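PDB 3H7A: short chain dehydrogenase from Rhodopseudomonas palustris, which probably binds a nicotinamide cofactor on a Rossmann fold and works as an oxidoreductase of the short-chain dehydrogenase family, its substrate not being established. Local coordinates for residues 87-92 with 115-120; 91-96 with 153-158; 137-142 with 160-165. One frame throughout, in Å; residues are numbered along the deposited sequence.

Contact 1 (87-92 with 115-120)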
ATOM      1  N   THR B  87     -24.445  11.313   2.480  1.00 21.10           N
ATOM      2  CA  THR B  87     -24.847  10.051   1.838  1.00 22.93           C
ATOM      3  C   THR B  87     -23.952   8.932   2.357  1.00 22.04           C
ATOM      4  O   THR B  87     -22.740   9.076   2.350  1.00 25.09           O
ATOM      5  CB  THR B  87     -24.726  10.113   0.297  1.00 23.99           C
ATOM      6  OG1 THR B  87     -25.692  11.032  -0.214  1.00 25.71           O
ATOM      7  CG2 THR B  87     -24.970   8.728  -0.361  1.00 16.61           C
ATOM      8  N   ILE B  88     -24.540   7.837   2.825  1.00 22.17           N
ATOM      9  CA  ILE B  88     -23.754   6.683   3.218  1.00 21.84           C
ATOM     10  C   ILE B  88     -24.139   5.531   2.310  1.00 23.60           C
ATOM     11  O   ILE B  88     -25.295   5.087   2.300  1.00 19.57           O
ATOM     12  CB  ILE B  88     -23.946   6.348   4.699  1.00 26.59           C
ATOM     13  CG1 ILE B  88     -23.464   7.521   5.536  1.00 29.29           C
ATOM     14  CG2 ILE B  88     -23.144   5.116   5.079  1.00 27.19           C
ATOM     15  CD1 ILE B  88     -24.287   7.780   6.715  1.00 33.90           C
ATOM     16  N   PHE B  89     -23.177   5.092   1.497  1.00 21.90           N
ATOM     17  CA  PHE B  89     -23.382   3.994   0.568  1.00 19.92           C
ATOM     18  C   PHE B  89     -22.890   2.688   1.184  1.00 24.76           C
ATOM     19  O   PHE B  89     -21.690   2.475   1.351  1.00 26.71           O
ATOM     20  CB  PHE B  89     -22.673   4.251  -0.760  1.00 18.99           C
ATOM     21  CG  PHE B  89     -22.904   3.172  -1.764  1.00 15.46           C
ATOM     22  CD1 PHE B  89     -24.087   3.127  -2.503  1.00 12.63           C
ATOM     23  CD2 PHE B  89     -21.957   2.150  -1.940  1.00 25.10           C
ATOM     24  CE1 PHE B  89     -24.320   2.117  -3.435  1.00 20.20           C
ATOM     25  CE2 PHE B  89     -22.183   1.127  -2.846  1.00 23.05           C
ATOM     26  CZ  PHE B  89     -23.364   1.111  -3.609  1.00 21.03           C
ATOM     27  N   ASN B  90     -23.833   1.813   1.496  1.00 28.11           N
ATOM     28  CA  ASN B  90     -23.554   0.608   2.257  1.00 27.89           C
ATOM     29  C   ASN B  90     -24.172  -0.602   1.571  1.00 28.32           C
ATOM     30  O   ASN B  90     -25.095  -1.219   2.075  1.00 30.07           O
ATOM     31  CB  ASN B  90     -24.103   0.776   3.675  1.00 25.71           C
ATOM     32  CG  ASN B  90     -23.804  -0.407   4.565  1.00 32.53           C
ATOM     33  OD1 ASN B  90     -22.649  -0.661   4.908  1.00 33.17           O
ATOM     34  ND2 ASN B  90     -24.851  -1.140   4.951  1.00 30.02           N
ATOM     35  N   VAL B  91     -23.681  -0.915   0.383  1.00 33.68           N
ATOM     36  CA  VAL B  91     -24.214  -2.032  -0.371  1.00 37.10           C
ATOM     37  C   VAL B  91     -23.115  -3.080  -0.526  1.00 43.00           C
ATOM     38  O   VAL B  91     -22.220  -2.955  -1.368  1.00 42.51           O
ATOM     39  CB  VAL B  91     -24.820  -1.576  -1.724  1.00 36.80           C
ATOM     40  CG1 VAL B  91     -25.302  -2.746  -2.517  1.00 39.55           C
ATOM     41  CG2 VAL B  91     -25.984  -0.630  -1.500  1.00 38.27           C
ATOM     42  N   GLY B  92     -23.186  -4.097   0.334  1.00 49.27           N
ATOM     43  CA  GLY B  92     -22.262  -5.230   0.316  1.00 53.22           C
ATOM     44  C   GLY B  92     -22.603  -6.188  -0.804  1.00 52.78           C
ATOM     45  O   GLY B  92     -23.353  -5.824  -1.717  1.00 59.98           O
ATOM     46  N   CYS B 115     -20.380  -1.427  -7.093  1.00 22.64           N
ATOM     47  CA  CYS B 115     -19.474  -0.458  -7.668  1.00 17.39           C
ATOM     48  C   CYS B 115     -20.197   0.624  -8.485  1.00 17.78           C
ATOM     49  O   CYS B 115     -20.056   1.817  -8.207  1.00 24.89           O
ATOM     50  CB  CYS B 115     -18.434  -1.158  -8.534  1.00 19.55           C
ATOM     51  SG  CYS B 115     -17.288   0.063  -9.236  1.00 17.84           S
ATOM     52  N   TRP B 116     -20.963   0.178  -9.482  1.00 22.84           N
ATOM     53  CA  TRP B 116     -21.783   1.029 -10.337  1.00 19.10           C
ATOM     54  C   TRP B 116     -22.751   1.827  -9.487  1.00 23.54           C
ATOM     55  O   TRP B 116     -22.827   3.039  -9.596  1.00 19.73           O
ATOM     56  CB  TRP B 116     -22.542   0.159 -11.349  1.00 24.93           C
ATOM     57  CG  TRP B 116     -23.722   0.829 -12.021  1.00 25.23           C
ATOM     58  CD1 TRP B 116     -25.050   0.572 -11.803  1.00 21.45           C
ATOM     59  CD2 TRP B 116     -23.671   1.857 -13.020  1.00 21.57           C
ATOM     60  NE1 TRP B 116     -25.825   1.384 -12.601  1.00 25.11           N
ATOM     61  CE2 TRP B 116     -25.004   2.179 -13.357  1.00 21.82           C
ATOM     62  CE3 TRP B 116     -22.628   2.537 -13.661  1.00 27.95           C
ATOM     63  CZ2 TRP B 116     -25.318   3.151 -14.303  1.00 28.61           C
ATOM     64  CZ3 TRP B 116     -22.940   3.497 -14.604  1.00 25.42           C
ATOM     65  CH2 TRP B 116     -24.278   3.798 -14.915  1.00 18.81           C
ATOM     66  N   ALA B 117     -23.435   1.144  -8.585  1.00 18.17           N
ATOM     67  CA  ALA B 117     -24.398   1.802  -7.713  1.00 22.22           C
ATOM     68  C   ALA B 117     -23.747   2.880  -6.861  1.00 22.16           C
ATOM     69  O   ALA B 117     -24.358   3.921  -6.587  1.00 30.24           O
ATOM     70  CB  ALA B 117     -25.061   0.788  -6.846  1.00 22.49           C
ATOM     71  N   GLY B 118     -22.500   2.638  -6.458  1.00 18.08           N
ATOM     72  CA  GLY B 118     -21.732   3.579  -5.673  1.00 17.88           C
ATOM     73  C   GLY B 118     -21.312   4.778  -6.466  1.00 21.51           C
ATOM     74  O   GLY B 118     -21.332   5.889  -5.957  1.00 26.69           O
ATOM     75  N   PHE B 119     -20.909   4.549  -7.712  1.00 22.00           N
ATOM     76  CA  PHE B 119     -20.565   5.646  -8.612  1.00 19.05           C
ATOM     77  C   PHE B 119     -21.756   6.578  -8.818  1.00 23.52           C
ATOM     78  O   PHE B 119     -21.599   7.797  -8.779  1.00 21.27           O
ATOM     79  CB  PHE B 119     -20.065   5.117  -9.960  1.00 21.26           C
ATOM     80  CG  PHE B 119     -20.085   6.155 -11.068  1.00 22.90           C
ATOM     81  CD1 PHE B 119     -19.177   7.204 -11.070  1.00 20.54           C
ATOM     82  CD2 PHE B 119     -21.014   6.068 -12.097  1.00 25.23           C
ATOM     83  CE1 PHE B 119     -19.191   8.160 -12.080  1.00 23.26           C
ATOM     84  CE2 PHE B 119     -21.048   7.021 -13.111  1.00 15.99           C
ATOM     85  CZ  PHE B 119     -20.132   8.068 -13.100  1.00 16.81           C
ATOM     86  N   VAL B 120     -22.937   6.005  -9.029  1.00 25.91           N
ATOM     87  CA  VAL B 120     -24.115   6.809  -9.342  1.00 20.43           C
ATOM     88  C   VAL B 120     -24.544   7.572  -8.105  1.00 22.88           C
ATOM     89  O   VAL B 120     -24.764   8.783  -8.179  1.00 18.38           O
ATOM     90  CB  VAL B 120     -25.265   5.983  -9.960  1.00 19.88           C
ATOM     91  CG1 VAL B 120     -26.502   6.853 -10.204  1.00 22.66           C
ATOM     92  CG2 VAL B 120     -24.799   5.346 -11.285  1.00 17.69           C
TER

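Contact 2 (91-96 with 153-158)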
ATOM      1  N   VAL B  91     -23.681  -0.915   0.383  1.00 33.68           N
ATOM      2  CA  VAL B  91     -24.214  -2.032  -0.371  1.00 37.10           C
ATOM      3  C   VAL B  91     -23.115  -3.080  -0.526  1.00 43.00           C
ATOM      4  O   VAL B  91     -22.220  -2.955  -1.368  1.00 42.51           O
ATOM      5  CB  VAL B  91     -24.820  -1.576  -1.724  1.00 36.80           C
ATOM      6  CG1 VAL B  91     -25.302  -2.746  -2.517  1.00 39.55           C
ATOM      7  CG2 VAL B  91     -25.984  -0.630  -1.500  1.00 38.27           C
ATOM      8  N   GLY B  92     -23.186  -4.097   0.334  1.00 49.27           N
ATOM      9  CA  GLY B  92     -22.262  -5.230   0.316  1.00 53.22           C
ATOM     10  C   GLY B  92     -22.603  -6.188  -0.804  1.00 52.78           C
ATOM     11  O   GLY B  92     -23.353  -5.824  -1.717  1.00 59.98           O
ATOM     12  N   ALA B  93     -22.069  -7.408  -0.721  1.00 51.34           N
ATOM     13  CA  ALA B  93     -22.194  -8.434  -1.781  1.00 50.78           C
ATOM     14  C   ALA B  93     -21.189  -9.575  -1.626  1.00 45.46           C
ATOM     15  O   ALA B  93     -20.760 -10.132  -2.642  1.00 50.70           O
ATOM     16  CB  ALA B  93     -22.011  -7.816  -3.197  1.00 47.79           C
ATOM     17  N   ASN B  94     -20.789  -9.911  -0.398  1.00 41.13           N
ATOM     18  CA  ASN B  94     -19.704 -10.884  -0.222  1.00 41.62           C
ATOM     19  C   ASN B  94     -20.050 -12.249  -0.823  1.00 39.29           C
ATOM     20  O   ASN B  94     -20.920 -12.954  -0.314  1.00 38.07           O
ATOM     21  CB  ASN B  94     -19.280 -11.010   1.247  1.00 45.01           C
ATOM     22  CG  ASN B  94     -17.883 -11.632   1.408  1.00 58.88           C
ATOM     23  OD1 ASN B  94     -17.526 -12.593   0.722  1.00 62.18           O
ATOM     24  ND2 ASN B  94     -17.091 -11.078   2.324  1.00 62.93           N
ATOM     25  N   VAL B  95     -19.393 -12.578  -1.939  1.00 31.55           N
ATOM     26  CA  VAL B  95     -19.527 -13.882  -2.605  1.00 26.72           C
ATOM     27  C   VAL B  95     -18.165 -14.413  -3.024  1.00 27.23           C
ATOM     28  O   VAL B  95     -17.249 -13.640  -3.305  1.00 21.08           O
ATOM     29  CB  VAL B  95     -20.463 -13.840  -3.853  1.00 30.29           C
ATOM     30  CG1 VAL B  95     -21.895 -13.529  -3.447  1.00 40.24           C
ATOM     31  CG2 VAL B  95     -19.982 -12.842  -4.902  1.00 24.40           C
ATOM     32  N   ASN B  96     -18.033 -15.735  -3.072  1.00 22.59           N
ATOM     33  CA  ASN B  96     -16.771 -16.369  -3.402  1.00 24.50           C
ATOM     34  C   ASN B  96     -17.007 -17.467  -4.423  1.00 24.15           C
ATOM     35  O   ASN B  96     -17.818 -18.346  -4.194  1.00 23.12           O
ATOM     36  CB  ASN B  96     -16.133 -16.949  -2.125  1.00 29.15           C
ATOM     37  CG  ASN B  96     -14.725 -17.500  -2.356  1.00 34.93           C
ATOM     38  OD1 ASN B  96     -14.547 -18.588  -2.896  1.00 27.84           O
ATOM     39  ND2 ASN B  96     -13.720 -16.751  -1.922  1.00 39.73           N
ATOM     40  N   ALA B 153     -12.527 -12.892  -7.157  1.00 16.78           N
ATOM     41  CA  ALA B 153     -12.379 -12.033  -8.355  1.00 19.07           C
ATOM     42  C   ALA B 153     -13.552 -11.097  -8.627  1.00 20.72           C
ATOM     43  O   ALA B 153     -13.332  -9.924  -8.933  1.00 21.27           O
ATOM     44  CB  ALA B 153     -12.017 -12.849  -9.620  1.00 15.94           C
ATOM     45  N   ALA B 154     -14.786 -11.583  -8.488  1.00 21.06           N
ATOM     46  CA  ALA B 154     -15.938 -10.715  -8.740  1.00 13.59           C
ATOM     47  C   ALA B 154     -16.130  -9.662  -7.650  1.00 20.76           C
ATOM     48  O   ALA B 154     -16.348  -8.488  -7.954  1.00 20.69           O
ATOM     49  CB  ALA B 154     -17.228 -11.525  -8.950  1.00 19.54           C
ATOM     50  N   PHE B 155     -16.085 -10.093  -6.393  1.00 18.33           N
ATOM     51  CA  PHE B 155     -16.300  -9.188  -5.260  1.00 19.98           C
ATOM     52  C   PHE B 155     -15.180  -8.146  -5.082  1.00 19.03           C
ATOM     53  O   PHE B 155     -15.455  -6.949  -4.932  1.00 16.82           O
ATOM     54  CB  PHE B 155     -16.506 -10.008  -3.978  1.00 17.90           C
ATOM     55  CG  PHE B 155     -16.907  -9.193  -2.774  1.00 21.03           C
ATOM     56  CD1 PHE B 155     -17.989  -8.327  -2.821  1.00 28.63           C
ATOM     57  CD2 PHE B 155     -16.201  -9.304  -1.579  1.00 19.60           C
ATOM     58  CE1 PHE B 155     -18.360  -7.575  -1.693  1.00 20.85           C
ATOM     59  CE2 PHE B 155     -16.563  -8.554  -0.446  1.00 21.76           C
ATOM     60  CZ  PHE B 155     -17.656  -7.698  -0.505  1.00 21.77           C
ATOM     61  N   ALA B 156     -13.923  -8.595  -5.106  1.00 14.95           N
ATOM     62  CA  ALA B 156     -12.794  -7.701  -4.970  1.00 18.44           C
ATOM     63  C   ALA B 156     -12.746  -6.721  -6.155  1.00 20.61           C
ATOM     64  O   ALA B 156     -12.409  -5.552  -5.968  1.00 15.30           O
ATOM     65  CB  ALA B 156     -11.484  -8.484  -4.857  1.00 18.36           C
ATOM     66  N   SER B 157     -13.119  -7.170  -7.352  1.00 15.59           N
ATOM     67  CA  SER B 157     -13.082  -6.257  -8.518  1.00 13.86           C
ATOM     68  C   SER B 157     -14.001  -5.070  -8.311  1.00 18.01           C
ATOM     69  O   SER B 157     -13.618  -3.914  -8.537  1.00 18.19           O
ATOM     70  CB  SER B 157     -13.467  -6.963  -9.800  1.00 16.68           C
ATOM     71  OG  SER B 157     -13.294  -6.075 -10.888  1.00 15.71           O
ATOM     72  N   ALA B 158     -15.208  -5.362  -7.843  1.00 21.03           N
ATOM     73  CA  ALA B 158     -16.187  -4.324  -7.551  1.00 18.38           C
ATOM     74  C   ALA B 158     -15.787  -3.470  -6.344  1.00 20.19           C
ATOM     75  O   ALA B 158     -16.004  -2.261  -6.365  1.00 18.27           O
ATOM     76  CB  ALA B 158     -17.558  -4.943  -7.335  1.00 19.50           C
TER
HETATM   77  O   HOH W   1     -16.331 -12.926  -5.754  1.00 25.21           O

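Contact 3 (137-142 with 160-165)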
ATOM      1  N   ILE B 137     -19.811  12.320   1.853  1.00 24.92           N
ATOM      2  CA  ILE B 137     -20.160  11.135   1.068  1.00 22.56           C
ATOM      3  C   ILE B 137     -19.278   9.984   1.483  1.00 24.88           C
ATOM      4  O   ILE B 137     -18.088   9.967   1.175  1.00 23.69           O
ATOM      5  CB  ILE B 137     -19.957  11.339  -0.450  1.00 18.59           C
ATOM      6  CG1 ILE B 137     -20.655  12.614  -0.929  1.00 22.26           C
ATOM      7  CG2 ILE B 137     -20.446  10.100  -1.199  1.00 21.58           C
ATOM      8  CD1 ILE B 137     -20.368  12.999  -2.359  1.00 23.39           C
ATOM      9  N   PHE B 138     -19.879   9.022   2.171  1.00 19.94           N
ATOM     10  CA  PHE B 138     -19.156   7.934   2.801  1.00 21.65           C
ATOM     11  C   PHE B 138     -19.477   6.637   2.089  1.00 22.98           C
ATOM     12  O   PHE B 138     -20.636   6.383   1.748  1.00 26.35           O
ATOM     13  CB  PHE B 138     -19.563   7.831   4.278  1.00 20.66           C
ATOM     14  CG  PHE B 138     -19.196   9.035   5.107  1.00 23.11           C
ATOM     15  CD1 PHE B 138     -18.216   9.930   4.689  1.00 16.09           C
ATOM     16  CD2 PHE B 138     -19.799   9.247   6.341  1.00 23.58           C
ATOM     17  CE1 PHE B 138     -17.867  11.024   5.453  1.00 29.08           C
ATOM     18  CE2 PHE B 138     -19.443  10.333   7.124  1.00 26.75           C
ATOM     19  CZ  PHE B 138     -18.477  11.222   6.678  1.00 20.69           C
ATOM     20  N   PHE B 139     -18.447   5.818   1.868  1.00 23.24           N
ATOM     21  CA  PHE B 139     -18.581   4.537   1.194  1.00 19.93           C
ATOM     22  C   PHE B 139     -18.109   3.426   2.117  1.00 20.61           C
ATOM     23  O   PHE B 139     -17.029   3.526   2.691  1.00 27.35           O
ATOM     24  CB  PHE B 139     -17.707   4.527  -0.056  1.00 18.12           C
ATOM     25  CG  PHE B 139     -18.148   5.500  -1.116  1.00 19.30           C
ATOM     26  CD1 PHE B 139     -19.175   5.163  -1.996  1.00 23.76           C
ATOM     27  CD2 PHE B 139     -17.518   6.738  -1.252  1.00 21.24           C
ATOM     28  CE1 PHE B 139     -19.590   6.047  -3.007  1.00 20.93           C
ATOM     29  CE2 PHE B 139     -17.911   7.627  -2.254  1.00 18.76           C
ATOM     30  CZ  PHE B 139     -18.964   7.269  -3.138  1.00 18.69           C
ATOM     31  N   THR B 140     -18.907   2.369   2.263  1.00 20.61           N
ATOM     32  CA  THR B 140     -18.497   1.213   3.064  1.00 19.91           C
ATOM     33  C   THR B 140     -17.657   0.246   2.248  1.00 18.49           C
ATOM     34  O   THR B 140     -18.152  -0.350   1.293  1.00 22.16           O
ATOM     35  CB  THR B 140     -19.696   0.442   3.639  1.00 25.39           C
ATOM     36  OG1 THR B 140     -20.519   1.330   4.408  1.00 27.11           O
ATOM     37  CG2 THR B 140     -19.218  -0.668   4.544  1.00 23.80           C
ATOM     38  N   GLY B 141     -16.402   0.071   2.661  1.00 20.83           N
ATOM     39  CA  GLY B 141     -15.472  -0.860   2.014  1.00 17.77           C
ATOM     40  C   GLY B 141     -15.288  -2.130   2.814  1.00 24.05           C
ATOM     41  O   GLY B 141     -15.900  -2.300   3.862  1.00 19.32           O
ATOM     42  N   ALA B 142     -14.438  -3.027   2.319  1.00 20.62           N
ATOM     43  CA  ALA B 142     -14.200  -4.320   2.969  1.00 19.16           C
ATOM     44  C   ALA B 142     -12.726  -4.600   2.795  1.00 20.50           C
ATOM     45  O   ALA B 142     -12.047  -3.839   2.106  1.00 22.14           O
ATOM     46  CB  ALA B 142     -15.019  -5.410   2.265  1.00 19.16           C
ATOM     47  N   PHE B 160     -12.592  -2.881  -5.130  1.00 16.04           N
ATOM     48  CA  PHE B 160     -11.455  -2.087  -5.610  1.00 15.89           C
ATOM     49  C   PHE B 160     -12.001  -0.949  -6.458  1.00 16.75           C
ATOM     50  O   PHE B 160     -11.603   0.204  -6.294  1.00 22.94           O
ATOM     51  CB  PHE B 160     -10.549  -2.933  -6.492  1.00 15.90           C
ATOM     52  CG  PHE B 160      -9.428  -3.630  -5.768  1.00  8.65           C
ATOM     53  CD1 PHE B 160      -9.681  -4.524  -4.725  1.00 12.60           C
ATOM     54  CD2 PHE B 160      -8.119  -3.493  -6.225  1.00 12.36           C
ATOM     55  CE1 PHE B 160      -8.626  -5.204  -4.123  1.00 10.47           C
ATOM     56  CE2 PHE B 160      -7.087  -4.154  -5.624  1.00 17.32           C
ATOM     57  CZ  PHE B 160      -7.343  -5.036  -4.586  1.00 16.67           C
ATOM     58  N   GLY B 161     -12.933  -1.287  -7.349  1.00 17.34           N
ATOM     59  CA  GLY B 161     -13.574  -0.306  -8.234  1.00 17.74           C
ATOM     60  C   GLY B 161     -14.247   0.803  -7.445  1.00 11.56           C
ATOM     61  O   GLY B 161     -14.096   1.981  -7.776  1.00 21.60           O
ATOM     62  N   LEU B 162     -14.979   0.434  -6.389  1.00 19.61           N
ATOM     63  CA  LEU B 162     -15.599   1.441  -5.504  1.00 16.00           C
ATOM     64  C   LEU B 162     -14.548   2.348  -4.804  1.00 18.69           C
ATOM     65  O   LEU B 162     -14.730   3.576  -4.669  1.00 20.23           O
ATOM     66  CB  LEU B 162     -16.506   0.754  -4.451  1.00 16.96           C
ATOM     67  CG  LEU B 162     -17.334   1.737  -3.605  1.00 21.30           C
ATOM     68  CD1 LEU B 162     -18.366   2.418  -4.475  1.00 20.59           C
ATOM     69  CD2 LEU B 162     -18.001   1.035  -2.415  1.00 16.76           C
ATOM     70  N   ARG B 163     -13.452   1.738  -4.354  1.00 17.60           N
ATOM     71  CA  ARG B 163     -12.370   2.467  -3.692  1.00 16.96           C
ATOM     72  C   ARG B 163     -11.775   3.517  -4.630  1.00 20.85           C
ATOM     73  O   ARG B 163     -11.588   4.669  -4.238  1.00 21.74           O
ATOM     74  CB  ARG B 163     -11.286   1.486  -3.224  1.00 18.64           C
ATOM     75  CG  ARG B 163     -10.187   2.137  -2.423  1.00 22.46           C
ATOM     76  CD  ARG B 163      -9.236   1.081  -1.904  1.00 19.97           C
ATOM     77  NE  ARG B 163      -8.270   1.702  -1.004  1.00 20.87           N
ATOM     78  CZ  ARG B 163      -6.971   1.795  -1.252  1.00 29.47           C
ATOM     79  NH1 ARG B 163      -6.465   1.302  -2.377  1.00 23.01           N
ATOM     80  NH2 ARG B 163      -6.177   2.376  -0.362  1.00 27.20           N
ATOM     81  N   ALA B 164     -11.511   3.139  -5.880  1.00  9.83           N
ATOM     82  CA  ALA B 164     -11.036   4.137  -6.864  1.00 13.25           C
ATOM     83  C   ALA B 164     -11.994   5.301  -7.077  1.00 16.97           C
ATOM     84  O   ALA B 164     -11.553   6.454  -7.254  1.00 20.62           O
ATOM     85  CB  ALA B 164     -10.787   3.486  -8.162  1.00 15.29           C
ATOM     86  N   VAL B 165     -13.290   5.003  -7.106  1.00 19.27           N
ATOM     87  CA  VAL B 165     -14.308   6.028  -7.333  1.00 21.90           C
ATOM     88  C   VAL B 165     -14.223   7.012  -6.173  1.00 21.08           C
ATOM     89  O   VAL B 165     -14.134   8.224  -6.390  1.00 19.63           O
ATOM     90  CB  VAL B 165     -15.735   5.405  -7.501  1.00 25.25           C
ATOM     91  CG1 VAL B 165     -16.839   6.448  -7.335  1.00 16.48           C
ATOM     92  CG2 VAL B 165     -15.875   4.722  -8.856  1.00 18.05           C
TER

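Contact 1 (87-92 with 115-120)
Phe89, at the C-terminal end of strand 84-89, and Gly118, within helix 104-132, mark the nearest approach of the two backbones, with the CA of Phe89 6.5 Å from the CA of Gly118. No hydrogen bond crosses; the aromatic ring does the joining. With CG anti to the backbone N (chi1 -178°), the Phe89 ring extends toward the helix and lays one face on its main chain. Gly118 CA stands over the middle of that face, 3.6 Å from the ring centroid and 11° off the normal, a CH-pi contact. At the far end of the ring, Phe89 CZ comes within 3.3 Å of Gly118 N. The methyl of Ala117 adds an apolar contact, its CB 3.7 Å from Phe89 CZ. The lack of a side chain at Gly118 suits so close an approach: a CB there would fall about 3.3 Å from Phe89 CE2, a tight fit. Val91 N lies over the opposite face of the ring, displaced toward the rim. The result is a helix packed closely onto the parallel sheet of a Rossmann fold. Around it, Phe89 also touches Ile13 of strand 9-13 and Ser121 of helix 104-132, while Phe119 turns away from the strand to stack on Phe107 of the second subunit. Helix 104-132 thus lies between the sheet and the subunit interface.

Contact 2 (91-96 with 153-158)
Phe155 meets Ala93, Asn94 and Val95, in the loop after strand 84-89, from the first turns of helix 153-173. Just before it, Ala154 points toward the loop but packs instead on Thr102 and Phe107. At Phe155 a water bridges the backbones, 2.9 Å from Phe155 N, whose hydrogen it accepts, and 2.7 Å from Val95 O. The side chain, CG anti to the backbone N (chi1 -173°), runs out along the loop. Asn94 CA sits over the ring centre, 3.7 Å from the centroid, and the Asn94 amide hangs past the CE2 rim, on the same face as CA, its plane inclined by 28° to the ring, ND2 3.8 Å from Phe155 CE2. Ala93 approaches obliquely, its O 3.3 Å from Phe155 CD1. Phe155 appears to occupy the place of the tyrosine in the family's YxxxK motif, and lacks that residue's hydroxyl. An alanine here would remove the ring and is likely to leave Asn94 and Ala93 without their apolar support, opening a gap between loop and helix. Farther along, Ser157 OG bonds to Gly161 O of the second subunit, and Ala158 packs on Val110 of helix 104-132, so the helix lies between the loop, that helix and the neighbouring subunit.

Contact 3 (137-142 with 160-165)
Phe139 and Leu162 join strand 135-142 to helix 153-173, their CA atoms 8.0 Å apart, so side chains must span the space between the backbones. The helix is regular here, with Ala164 N bonded to Phe160 O and Val165 N to Gly161 O, and no hydrogen bond runs between the two segments. Phe139 points toward the helix with CG anti to its carbonyl carbon (chi1 -66°). Leu162 reaches back from the helix, CG opposite its backbone N (chi1 -172°), and its two methyls divide the work. CD1 comes obliquely to the ring at its CD1-CE1 bond, 3.8 Å from Phe139 CD1 and 4.1 Å from Phe139 CE1. CD2 turns instead to the strand backbone, 4.0 Å from Thr140 O. The Thr140 side chain points away from the helix, where its OG1 bonds to Tyr223 OH and Asn90 OD1. Ala166 and Met169, farther along helix 153-173, also touch the Phe139 ring, and both Phe139 and Leu162 pack on Phe89 of the adjacent strand. This is the strand-to-helix packing of a beta-alpha-beta unit, completed by strand 178-185. Chemically the contact is almost wholly apolar: buried carbon lies against carbon, and shape rather than polar bonding sets the fit. The polar atom of the strand nearest Leu162 CD2, Thr140 O, accepts a hydrogen bond from Lys159 NZ, so the methyl beside it need not leave a buried carbonyl unsatisfied.

Overall arrangement
Contacts 1 and 3 are neighbours in one core, their centres about 8 Å apart: strands 84-89 and 135-142 lie side by side, with Phe89 N 2.9 Å from Phe138 O in a probable hydrogen bond, and Gly118 O packs 3.4 Å from Phe139 CE1. Contact 2 lies farther out, its centre about 13 Å from that of contact 1 and 12 Å from that of contact 3. It continues the loop begun in contact 1 and uses the helix of contact 3, while Cys115 CB touches Ala158 O at 3.4 Å. Phe155 and Lys159 probably match the outer positions of YxxxK, placing contact 2 beside the presumed active-site region. All three contacts reach the second subunit.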